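PDB 6CJ7: serpin-12 from Manduca sexta, which probably inhibits serine proteases as a member of the serpin family and controls the prophenoloxidase activation system of larval hemolymph. Local coordinates for residues S250-M254 against E255-S259; Q52-A55 against G56-D60. All coordinates share one frame; numbering follows the deposited sequence.

Overall arrangement
Both contacts are local turns leading into a helix, and they differ in how that helix is started and in how deeply they lie. Contact 1, between helices 245-251 and 254-260, is partly buried: polar side chains cap the new helix, while L252, M254 and V257 form an apolar side, with V257 against strand 359-365 and M254 against strand 370-377. Contact 2, between helices 40-51 and 56-66, lies at the surface, farther from the centre of the chain, and relies on backbone bonding, a glycine with positive phi and small apolar groups. The two have no element in common and do not touch; the centres of contact 1 and contact 2 are about 30 Å apart and the nearest atoms of contact 1 and contact 2 about 20 Å.

Contact 1 of 2, residues S250-M254 against E255-S259; sequences SSLSM and EDVAS
S253 and D256 grip each other in a capping box at the N-terminus of helix 254-260. The side chain of D256 can be followed outward. Its CB lies 3.2 Å from S253 O, beside the carbonyl that accepts from V257 N in the first turn of the helix. CG leaves anti to the carbonyl carbon (chi1 -70°), which turns the carboxylate back toward the start of the helix and leaves CG 3.1 Å from S253 OG. At the tip, OD2 takes S253 N at 3.3 Å, approached on its anti side and 24° out of the carboxylate plane. The same oxygen receives a weak bond from S253 OG. In return D256 N donates to S253 OG at 3.0 Å, nearly straight at 160°, completing the reciprocal pair.

The next backbone bond, A258 N to M254 O at 2.8 Å, carries the helix on. Away from the box, V257 CG2 is met by both L252 CD2 and M254 CE, each 3.8 Å away. V257 also packs on I362 and W364 of strand 359-365, and K26 NZ bonds L252 O just before the cap.

One serine hydroxyl and one carboxylate oxygen thus satisfy two backbone N-H groups at the turn, and the helix end would be expected to stabilise the negative charge on D256.

Contact 2 of 2, residues Q52-A55 against G56-D60; sequences QGAA and GNTLD
A55 O accepts from L59 N at 3.0 Å, an i to i+4 bond near the start of helix 56-66. The N-H points almost directly at the oxygen (170°), yet the donor stands well above the carbonyl plane. T58 N lies 3.1 Å from A55 O, and T58 CB comes within 3.6 Å of the same oxygen. Small apolar contacts complete this first shell. The methyl of A54 rests against the backbone of L59, CB to CA 3.7 Å, and meets L59 CB at 3.8 Å. L59 CB in turn sits 3.5 Å from A55 C, so that the A54 methyl and the A55 backbone lie along the base of the leucine. With CG anti to its backbone N (chi1 176°), L59 sends its branch past the A54 carbonyl, CD2 coming to 3.8 Å from A54 O.

G56, which follows the extended A54-A55 pair, has a positive phi of 55°, and the chain changes direction there. G56 O then accepts from D60 N.

Outside this shell, E301 bonds to both sides of the junction: its backbone is hydrogen-bonded to that of A55, and its N to T58 OG1. A54 packs on L302, and L59 reaches P70 at the start of helix 70-85. Farther along the helix, D60 forms a salt bridge with R64, while T63 OG1 bonds L59 O.

An extended approach, a glycine bend and helical bonding to L59 and D60 make up the short connection between helices 40-51 and 56-66, which by their order in the chain correspond to helices B and C of the serpin fold.

Contact 1 of 2, residues S250-M254 against E255-S259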
ATOM      1  N   SER A 250      -4.213 -15.924   2.747  1.00 37.30           N
ATOM      2  CA  SER A 250      -4.632 -16.510   1.476  1.00 42.67           C
ATOM      3  C   SER A 250      -6.151 -16.561   1.349  1.00 43.05           C
ATOM      4  O   SER A 250      -6.699 -16.339   0.260  1.00 46.75           O
ATOM      5  CB  SER A 250      -4.040 -17.911   1.326  1.00 48.96           C
ATOM      6  OG  SER A 250      -2.638 -17.848   1.150  1.00 53.34           O
ATOM      7  N   SER A 251      -6.852 -16.839   2.450  1.00 41.19           N
ATOM      8  CA  SER A 251      -8.295 -17.041   2.416  1.00 45.80           C
ATOM      9  C   SER A 251      -9.095 -15.752   2.550  1.00 44.07           C
ATOM     10  O   SER A 251     -10.278 -15.735   2.195  1.00 50.31           O
ATOM     11  CB  SER A 251      -8.720 -18.005   3.532  1.00 53.38           C
ATOM     12  OG  SER A 251      -8.672 -17.377   4.807  1.00 56.58           O
ATOM     13  N   LEU A 252      -8.482 -14.681   3.044  1.00 34.48           N
ATOM     14  CA  LEU A 252      -9.218 -13.479   3.425  1.00 33.13           C
ATOM     15  C   LEU A 252      -9.493 -12.605   2.206  1.00 34.14           C
ATOM     16  O   LEU A 252      -8.559 -12.086   1.587  1.00 36.90           O
ATOM     17  CB  LEU A 252      -8.424 -12.700   4.471  1.00 34.14           C
ATOM     18  CG  LEU A 252      -9.083 -11.445   5.039  1.00 35.98           C
ATOM     19  CD1 LEU A 252     -10.294 -11.818   5.878  1.00 39.57           C
ATOM     20  CD2 LEU A 252      -8.079 -10.643   5.860  1.00 34.91           C
ATOM     21  N   SER A 253     -10.770 -12.420   1.876  1.00 31.26           N
ATOM     22  CA  SER A 253     -11.145 -11.532   0.787  1.00 28.81           C
ATOM     23  C   SER A 253     -11.374 -10.116   1.306  1.00 28.21           C
ATOM     24  O   SER A 253     -11.651  -9.898   2.487  1.00 30.50           O
ATOM     25  CB  SER A 253     -12.402 -12.036   0.077  1.00 31.23           C
ATOM     26  OG  SER A 253     -13.561 -11.796   0.852  1.00 33.20           O
ATOM     27  N   MET A 254     -11.243  -9.141   0.403  1.00 29.47           N
ATOM     28  CA  MET A 254     -11.530  -7.764   0.788  1.00 28.24           C
ATOM     29  C   MET A 254     -13.025  -7.522   0.957  1.00 29.40           C
ATOM     30  O   MET A 254     -13.411  -6.569   1.641  1.00 28.13           O
ATOM     31  CB  MET A 254     -10.942  -6.782  -0.229  1.00 29.62           C
ATOM     32  CG  MET A 254      -9.420  -6.692  -0.205  1.00 29.05           C
ATOM     33  SD  MET A 254      -8.724  -6.344   1.434  1.00 29.95           S
ATOM     34  CE  MET A 254      -8.020  -7.938   1.856  1.00 30.64           C
ATOM     35  N   GLU A 255     -13.870  -8.368   0.362  1.00 27.11           N
ATOM     36  CA  GLU A 255     -15.292  -8.322   0.677  1.00 30.63           C
ATOM     37  C   GLU A 255     -15.530  -8.729   2.124  1.00 32.22           C
ATOM     38  O   GLU A 255     -16.369  -8.135   2.811  1.00 32.87           O
ATOM     39  CB  GLU A 255     -16.071  -9.222  -0.282  1.00 33.18           C
ATOM     40  CG  GLU A 255     -16.101  -8.719  -1.734  1.00 45.58           C
ATOM     41  CD  GLU A 255     -14.751  -8.820  -2.442  1.00 52.48           C
ATOM     42  OE1 GLU A 255     -13.968  -9.746  -2.132  1.00 51.55           O
ATOM     43  OE2 GLU A 255     -14.472  -7.964  -3.309  1.00 53.35           O
ATOM     44  N   ASP A 256     -14.795  -9.740   2.603  1.00 30.25           N
ATOM     45  CA  ASP A 256     -14.823 -10.079   4.025  1.00 30.99           C
ATOM     46  C   ASP A 256     -14.390  -8.890   4.872  1.00 27.17           C
ATOM     47  O   ASP A 256     -15.047  -8.542   5.863  1.00 30.29           O
ATOM     48  CB  ASP A 256     -13.909 -11.272   4.313  1.00 38.65           C
ATOM     49  CG  ASP A 256     -14.429 -12.572   3.742  1.00 48.97           C
ATOM     50  OD1 ASP A 256     -15.656 -12.801   3.789  1.00 48.78           O
ATOM     51  OD2 ASP A 256     -13.598 -13.373   3.260  1.00 52.74           O
ATOM     52  N   VAL A 257     -13.275  -8.263   4.498  1.00 27.02           N
ATOM     53  CA  VAL A 257     -12.754  -7.137   5.269  1.00 25.31           C
ATOM     54  C   VAL A 257     -13.770  -6.001   5.310  1.00 24.03           C
ATOM     55  O   VAL A 257     -14.029  -5.424   6.374  1.00 27.04           O
ATOM     56  CB  VAL A 257     -11.398  -6.679   4.696  1.00 23.75           C
ATOM     57  CG1 VAL A 257     -10.898  -5.443   5.435  1.00 24.58           C
ATOM     58  CG2 VAL A 257     -10.373  -7.800   4.825  1.00 25.43           C
ATOM     59  N   ALA A 258     -14.376  -5.675   4.165  1.00 24.09           N
ATOM     60  CA  ALA A 258     -15.373  -4.606   4.147  1.00 24.69           C
ATOM     61  C   ALA A 258     -16.515  -4.892   5.116  1.00 27.10           C
ATOM     62  O   ALA A 258     -17.007  -3.979   5.788  1.00 30.79           O
ATOM     63  CB  ALA A 258     -15.909  -4.404   2.729  1.00 27.44           C
ATOM     64  N   SER A 259     -16.935  -6.159   5.222  1.00 27.39           N
ATOM     65  CA  SER A 259     -18.002  -6.528   6.148  1.00 28.05           C
ATOM     66  C   SER A 259     -17.616  -6.313   7.606  1.00 29.45           C
ATOM     67  O   SER A 259     -18.506  -6.161   8.451  1.00 28.94           O
ATOM     68  CB  SER A 259     -18.406  -7.990   5.950  1.00 33.87           C
ATOM     69  OG  SER A 259     -17.536  -8.865   6.658  1.00 38.34           O
TER

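Contact 2 of 2, residues Q52-A55 against G56-D60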
ATOM      1  N   GLN A  52      -3.849   4.513 -19.142  1.00 19.92           N
ATOM      2  CA  GLN A  52      -4.306   5.712 -19.844  1.00 21.54           C
ATOM      3  C   GLN A  52      -3.465   6.015 -21.077  1.00 22.78           C
ATOM      4  O   GLN A  52      -3.903   6.781 -21.943  1.00 24.30           O
ATOM      5  CB  GLN A  52      -4.270   6.910 -18.894  1.00 20.80           C
ATOM      6  CG  GLN A  52      -5.031   6.772 -17.565  1.00 24.86           C
ATOM      7  CD  GLN A  52      -6.489   6.335 -17.721  1.00 25.52           C
ATOM      8  OE1 GLN A  52      -6.957   5.433 -16.984  1.00 29.64           O
ATOM      9  NE2 GLN A  52      -7.200   6.943 -18.644  1.00 26.45           N
ATOM     10  N   GLY A  53      -2.269   5.438 -21.181  1.00 20.78           N
ATOM     11  CA  GLY A  53      -1.457   5.578 -22.370  1.00 23.44           C
ATOM     12  C   GLY A  53      -1.248   4.310 -23.163  1.00 22.44           C
ATOM     13  O   GLY A  53      -0.440   4.316 -24.104  1.00 24.34           O
ATOM     14  N   ALA A  54      -1.962   3.231 -22.846  1.00 19.97           N
ATOM     15  CA  ALA A  54      -1.714   1.913 -23.407  1.00 18.56           C
ATOM     16  C   ALA A  54      -2.575   1.642 -24.638  1.00 20.77           C
ATOM     17  O   ALA A  54      -3.667   2.202 -24.809  1.00 22.00           O
ATOM     18  CB  ALA A  54      -1.984   0.825 -22.369  1.00 22.97           C
ATOM     19  N   ALA A  55      -2.066   0.763 -25.499  1.00 19.23           N
ATOM     20  CA  ALA A  55      -2.787   0.310 -26.676  1.00 20.82           C
ATOM     21  C   ALA A  55      -2.558  -1.179 -26.893  1.00 21.41           C
ATOM     22  O   ALA A  55      -1.680  -1.800 -26.279  1.00 20.42           O
ATOM     23  CB  ALA A  55      -2.360   1.090 -27.927  1.00 20.99           C
ATOM     24  N   GLY A  56      -3.352  -1.745 -27.805  1.00 25.03           N
ATOM     25  CA  GLY A  56      -3.076  -3.081 -28.303  1.00 22.68           C
ATOM     26  C   GLY A  56      -2.969  -4.112 -27.203  1.00 22.40           C
ATOM     27  O   GLY A  56      -3.762  -4.127 -26.254  1.00 21.31           O
ATOM     28  N   ASN A  57      -1.964  -4.986 -27.320  1.00 21.66           N
ATOM     29  CA  ASN A  57      -1.825  -6.075 -26.356  1.00 21.83           C
ATOM     30  C   ASN A  57      -1.497  -5.567 -24.955  1.00 22.52           C
ATOM     31  O   ASN A  57      -1.899  -6.189 -23.965  1.00 22.91           O
ATOM     32  CB  ASN A  57      -0.752  -7.064 -26.815  1.00 22.32           C
ATOM     33  CG  ASN A  57      -0.547  -8.198 -25.823  1.00 43.71           C
ATOM     34  OD1 ASN A  57       0.549  -8.381 -25.284  1.00 54.99           O
ATOM     35  ND2 ASN A  57      -1.609  -8.954 -25.558  1.00 49.09           N
ATOM     36  N   THR A  58      -0.775  -4.447 -24.840  1.00 21.34           N
ATOM     37  CA  THR A  58      -0.478  -3.897 -23.518  1.00 18.63           C
ATOM     38  C   THR A  58      -1.744  -3.417 -22.824  1.00 20.03           C
ATOM     39  O   THR A  58      -1.934  -3.651 -21.623  1.00 22.11           O
ATOM     40  CB  THR A  58       0.533  -2.755 -23.648  1.00 18.42           C
ATOM     41  OG1 THR A  58       1.699  -3.250 -24.334  1.00 21.53           O
ATOM     42  CG2 THR A  58       0.949  -2.207 -22.277  1.00 21.43           C
ATOM     43  N   LEU A  59      -2.602  -2.717 -23.558  1.00 20.79           N
ATOM     44  CA  LEU A  59      -3.877  -2.284 -22.999  1.00 20.87           C
ATOM     45  C   LEU A  59      -4.723  -3.479 -22.582  1.00 21.34           C
ATOM     46  O   LEU A  59      -5.365  -3.458 -21.524  1.00 22.21           O
ATOM     47  CB  LEU A  59      -4.614  -1.426 -24.028  1.00 20.15           C
ATOM     48  CG  LEU A  59      -6.032  -0.926 -23.709  1.00 20.57           C
ATOM     49  CD1 LEU A  59      -6.032  -0.013 -22.462  1.00 21.01           C
ATOM     50  CD2 LEU A  59      -6.598  -0.209 -24.917  1.00 22.98           C
ATOM     51  N   ASP A  60      -4.727  -4.533 -23.401  1.00 20.99           N
ATOM     52  CA  ASP A  60      -5.502  -5.734 -23.101  1.00 19.92           C
ATOM     53  C   ASP A  60      -5.029  -6.375 -21.798  1.00 22.77           C
ATOM     54  O   ASP A  60      -5.842  -6.702 -20.924  1.00 24.98           O
ATOM     55  CB  ASP A  60      -5.392  -6.723 -24.271  1.00 21.69           C
ATOM     56  CG  ASP A  60      -6.045  -8.068 -23.969  1.00 34.87           C
ATOM     57  OD1 ASP A  60      -7.288  -8.130 -23.882  1.00 35.47           O
ATOM     58  OD2 ASP A  60      -5.313  -9.073 -23.833  1.00 45.56           O
TER